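Long-range contact in MrsD protein (Bacillus sp., PDB 1P3Y), which catalyses the FAD-dependent oxidative decarboxylation of the C-terminal cysteine of the lantibiotic mersacidin to an aminoenethiol: residues A[117-122]-A[177-182]. Sequence-based numbering, arbitrary orientation.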
ATOM      1  N   ASN A 117     -24.104 -26.842  24.840  1.00 56.82           N
ATOM      2  CA  ASN A 117     -24.697 -26.824  23.508  1.00 56.89           C
ATOM      3  C   ASN A 117     -24.953 -25.379  23.137  1.00 52.85           C
ATOM      4  O   ASN A 117     -24.991 -24.519  24.008  1.00 49.66           O
ATOM      5  CB  ASN A 117     -26.017 -27.593  23.503  1.00 67.20           C
ATOM      6  CG  ASN A 117     -25.816 -29.097  23.533  1.00 75.82           C
ATOM      7  OD1 ASN A 117     -26.689 -29.826  24.012  1.00 82.82           O
ATOM      8  ND2 ASN A 117     -24.674 -29.575  23.006  1.00 73.91           N
ATOM      9  N   THR A 118     -25.147 -25.118  21.846  1.00 51.95           N
ATOM     10  CA  THR A 118     -25.385 -23.757  21.362  1.00 52.06           C
ATOM     11  C   THR A 118     -26.820 -23.564  20.883  1.00 52.25           C
ATOM     12  O   THR A 118     -27.397 -24.448  20.243  1.00 51.69           O
ATOM     13  CB  THR A 118     -24.434 -23.423  20.161  1.00 52.31           C
ATOM     14  OG1 THR A 118     -23.072 -23.487  20.593  1.00 51.84           O
ATOM     15  CG2 THR A 118     -24.725 -22.034  19.588  1.00 47.09           C
ATOM     16  N   ILE A 119     -27.396 -22.402  21.173  1.00 50.55           N
ATOM     17  CA  ILE A 119     -28.746 -22.133  20.703  1.00 51.69           C
ATOM     18  C   ILE A 119     -28.633 -21.254  19.453  1.00 51.60           C
ATOM     19  O   ILE A 119     -27.987 -20.206  19.492  1.00 48.26           O
ATOM     20  CB  ILE A 119     -29.616 -21.422  21.784  1.00 49.47           C
ATOM     21  CG1 ILE A 119     -30.852 -20.809  21.125  1.00 52.04           C
ATOM     22  CG2 ILE A 119     -28.824 -20.346  22.477  1.00 56.03           C
ATOM     23  CD1 ILE A 119     -31.792 -20.143  22.087  1.00 62.83           C
ATOM     24  N   PHE A 120     -29.262 -21.696  18.359  1.00 50.70           N
ATOM     25  CA  PHE A 120     -29.248 -20.983  17.082  1.00 48.65           C
ATOM     26  C   PHE A 120     -30.544 -20.265  16.753  1.00 50.75           C
ATOM     27  O   PHE A 120     -31.627 -20.784  17.004  1.00 54.07           O
ATOM     28  CB  PHE A 120     -28.997 -21.954  15.928  1.00 50.17           C
ATOM     29  CG  PHE A 120     -27.677 -22.630  15.976  1.00 52.51           C
ATOM     30  CD1 PHE A 120     -27.453 -23.683  16.862  1.00 52.34           C
ATOM     31  CD2 PHE A 120     -26.644 -22.219  15.120  1.00 49.86           C
ATOM     32  CE1 PHE A 120     -26.214 -24.329  16.897  1.00 51.56           C
ATOM     33  CE2 PHE A 120     -25.405 -22.846  15.138  1.00 45.74           C
ATOM     34  CZ  PHE A 120     -25.182 -23.907  16.028  1.00 53.99           C
ATOM     35  N   PHE A 121     -30.429 -19.083  16.160  1.00 49.34           N
ATOM     36  CA  PHE A 121     -31.598 -18.323  15.733  1.00 47.20           C
ATOM     37  C   PHE A 121     -31.473 -18.088  14.229  1.00 46.68           C
ATOM     38  O   PHE A 121     -31.119 -17.001  13.795  1.00 45.22           O
ATOM     39  CB  PHE A 121     -31.683 -16.971  16.443  1.00 47.06           C
ATOM     40  CG  PHE A 121     -32.130 -17.057  17.872  1.00 47.30           C
ATOM     41  CD1 PHE A 121     -31.240 -17.444  18.876  1.00 47.21           C
ATOM     42  CD2 PHE A 121     -33.439 -16.710  18.219  1.00 47.37           C
ATOM     43  CE1 PHE A 121     -31.643 -17.477  20.212  1.00 49.82           C
ATOM     44  CE2 PHE A 121     -33.856 -16.736  19.548  1.00 48.08           C
ATOM     45  CZ  PHE A 121     -32.955 -17.118  20.554  1.00 53.13           C
ATOM     46  N   PRO A 122     -31.765 -19.113  13.415  1.00 47.83           N
ATOM     47  CA  PRO A 122     -31.674 -18.993  11.958  1.00 48.65           C
ATOM     48  C   PRO A 122     -32.462 -17.836  11.368  1.00 49.02           C
ATOM     49  O   PRO A 122     -33.488 -17.418  11.905  1.00 52.72           O
ATOM     50  CB  PRO A 122     -32.189 -20.343  11.463  1.00 48.86           C
ATOM     51  CG  PRO A 122     -31.783 -21.268  12.542  1.00 46.66           C
ATOM     52  CD  PRO A 122     -32.117 -20.492  13.799  1.00 50.54           C
ATOM     53  N   LEU A 177     -35.277 -13.731  24.387  1.00 53.24           N
ATOM     54  CA  LEU A 177     -34.764 -13.847  25.751  1.00 59.62           C
ATOM     55  C   LEU A 177     -35.358 -15.095  26.415  1.00 61.26           C
ATOM     56  O   LEU A 177     -34.638 -15.894  27.027  1.00 59.15           O
ATOM     57  CB  LEU A 177     -35.121 -12.598  26.569  1.00 61.86           C
ATOM     58  CG  LEU A 177     -34.865 -12.645  28.086  1.00 63.81           C
ATOM     59  CD1 LEU A 177     -33.426 -13.069  28.386  1.00 61.52           C
ATOM     60  CD2 LEU A 177     -35.157 -11.260  28.675  1.00 64.51           C
ATOM     61  N   LEU A 178     -36.675 -15.261  26.274  1.00 60.79           N
ATOM     62  CA  LEU A 178     -37.365 -16.408  26.848  1.00 62.30           C
ATOM     63  C   LEU A 178     -36.781 -17.710  26.302  1.00 62.07           C
ATOM     64  O   LEU A 178     -36.521 -18.659  27.060  1.00 62.08           O
ATOM     65  CB  LEU A 178     -38.865 -16.325  26.548  1.00 61.99           C
ATOM     66  CG  LEU A 178     -39.588 -15.092  27.117  1.00 65.15           C
ATOM     67  CD1 LEU A 178     -41.052 -15.125  26.688  1.00 61.76           C
ATOM     68  CD2 LEU A 178     -39.483 -15.061  28.644  1.00 57.64           C
ATOM     69  N   ALA A 179     -36.568 -17.752  24.987  1.00 60.42           N
ATOM     70  CA  ALA A 179     -36.003 -18.939  24.360  1.00 56.50           C
ATOM     71  C   ALA A 179     -34.622 -19.226  24.959  1.00 58.84           C
ATOM     72  O   ALA A 179     -34.264 -20.386  25.176  1.00 61.39           O
ATOM     73  CB  ALA A 179     -35.912 -18.739  22.863  1.00 51.72           C
ATOM     74  N   ILE A 180     -33.855 -18.177  25.248  1.00 58.69           N
ATOM     75  CA  ILE A 180     -32.539 -18.380  25.840  1.00 63.22           C
ATOM     76  C   ILE A 180     -32.706 -19.015  27.224  1.00 65.54           C
ATOM     77  O   ILE A 180     -32.032 -20.000  27.553  1.00 62.43           O
ATOM     78  CB  ILE A 180     -31.755 -17.042  26.023  1.00 67.33           C
ATOM     79  CG1 ILE A 180     -31.661 -16.279  24.702  1.00 62.70           C
ATOM     80  CG2 ILE A 180     -30.348 -17.332  26.561  1.00 60.93           C
ATOM     81  CD1 ILE A 180     -30.945 -17.022  23.638  1.00 70.09           C
ATOM     82  N   GLU A 181     -33.609 -18.448  28.030  1.00 69.34           N
ATOM     83  CA  GLU A 181     -33.858 -18.940  29.388  1.00 71.35           C
ATOM     84  C   GLU A 181     -34.322 -20.392  29.403  1.00 67.54           C
ATOM     85  O   GLU A 181     -33.838 -21.206  30.197  1.00 66.55           O
ATOM     86  CB  GLU A 181     -34.888 -18.062  30.101  1.00 77.18           C
ATOM     87  CG  GLU A 181     -35.029 -18.383  31.594  1.00 89.75           C
ATOM     88  CD  GLU A 181     -36.324 -19.114  31.937  1.00 97.45           C
ATOM     89  OE1 GLU A 181     -36.444 -19.626  33.083  1.00100.16           O
ATOM     90  OE2 GLU A 181     -37.219 -19.165  31.058  1.00 99.72           O
ATOM     91  N   LYS A 182     -35.255 -20.718  28.521  1.00 63.43           N
ATOM     92  CA  LYS A 182     -35.753 -22.083  28.444  1.00 66.49           C
ATOM     93  C   LYS A 182     -34.622 -23.061  28.102  1.00 67.49           C
ATOM     94  O   LYS A 182     -34.487 -24.112  28.731  1.00 67.13           O
ATOM     95  CB  LYS A 182     -36.866 -22.163  27.395  1.00 66.64           C
ATOM     96  CG  LYS A 182     -37.455 -23.539  27.196  1.00 67.03           C
ATOM     97  CD  LYS A 182     -38.673 -23.450  26.284  1.00 76.80           C
ATOM     98  CE  LYS A 182     -39.324 -24.818  26.075  1.00 82.33           C
ATOM     99  NZ  LYS A 182     -38.341 -25.852  25.610  1.00 86.96           N
TER
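Strand 119-122 and the helical segment 177-182 run roughly antiparallel, at 152°, with axes 10.0 Å apart at closest approach and the CA atoms of I119 and I180 being the nearest pair, 7.4 Å apart. At this spacing the gap is bridged mainly by apolar side chains, and no hydrogen bond joins the two segments. I119 and F121, two residues apart on the strand, both point toward the helix, which meets them with the successive residues A179 and I180.

The CD1 methyl of I180 is the central piece. CD1 of I180 lies 3.6 Å from CD1 of I119, the two isoleucine side chains crossing at about a right angle. CD1 of I180 also lies at the edge of the F121 ring, near its plane, 3.5 Å from CE1, so the face of the ring is not what it uses. I180 itself does not aim straight at the strand; its chain, bent at chi1 (-54°) and again at the next bond, brings its CD1 methyl against both I119 and F121, which also touch each other. I119, by contrast, is fully extended, with CG1 anti to the backbone N (chi1 164°), and its CD1 reaches as far as the A179 backbone, 4.0 Å from O. A179 suits its place by being short: its CB meets CZ of F121 obliquely at 4.1 Å, leaving room for the large strand side chains, while beta-branched I119 fits an extended strand.

The contact packs the C-terminal helix 173-183 against one side of the parallel Rossmann-type sheet. Strand 119-122 lies between strands 84-90 and 147-148, and C86 of the former touches I119, F121 and I180 alike. I149 and I171 add to the apolar layer, whereas F120 points to the other side, onto helix 92-99.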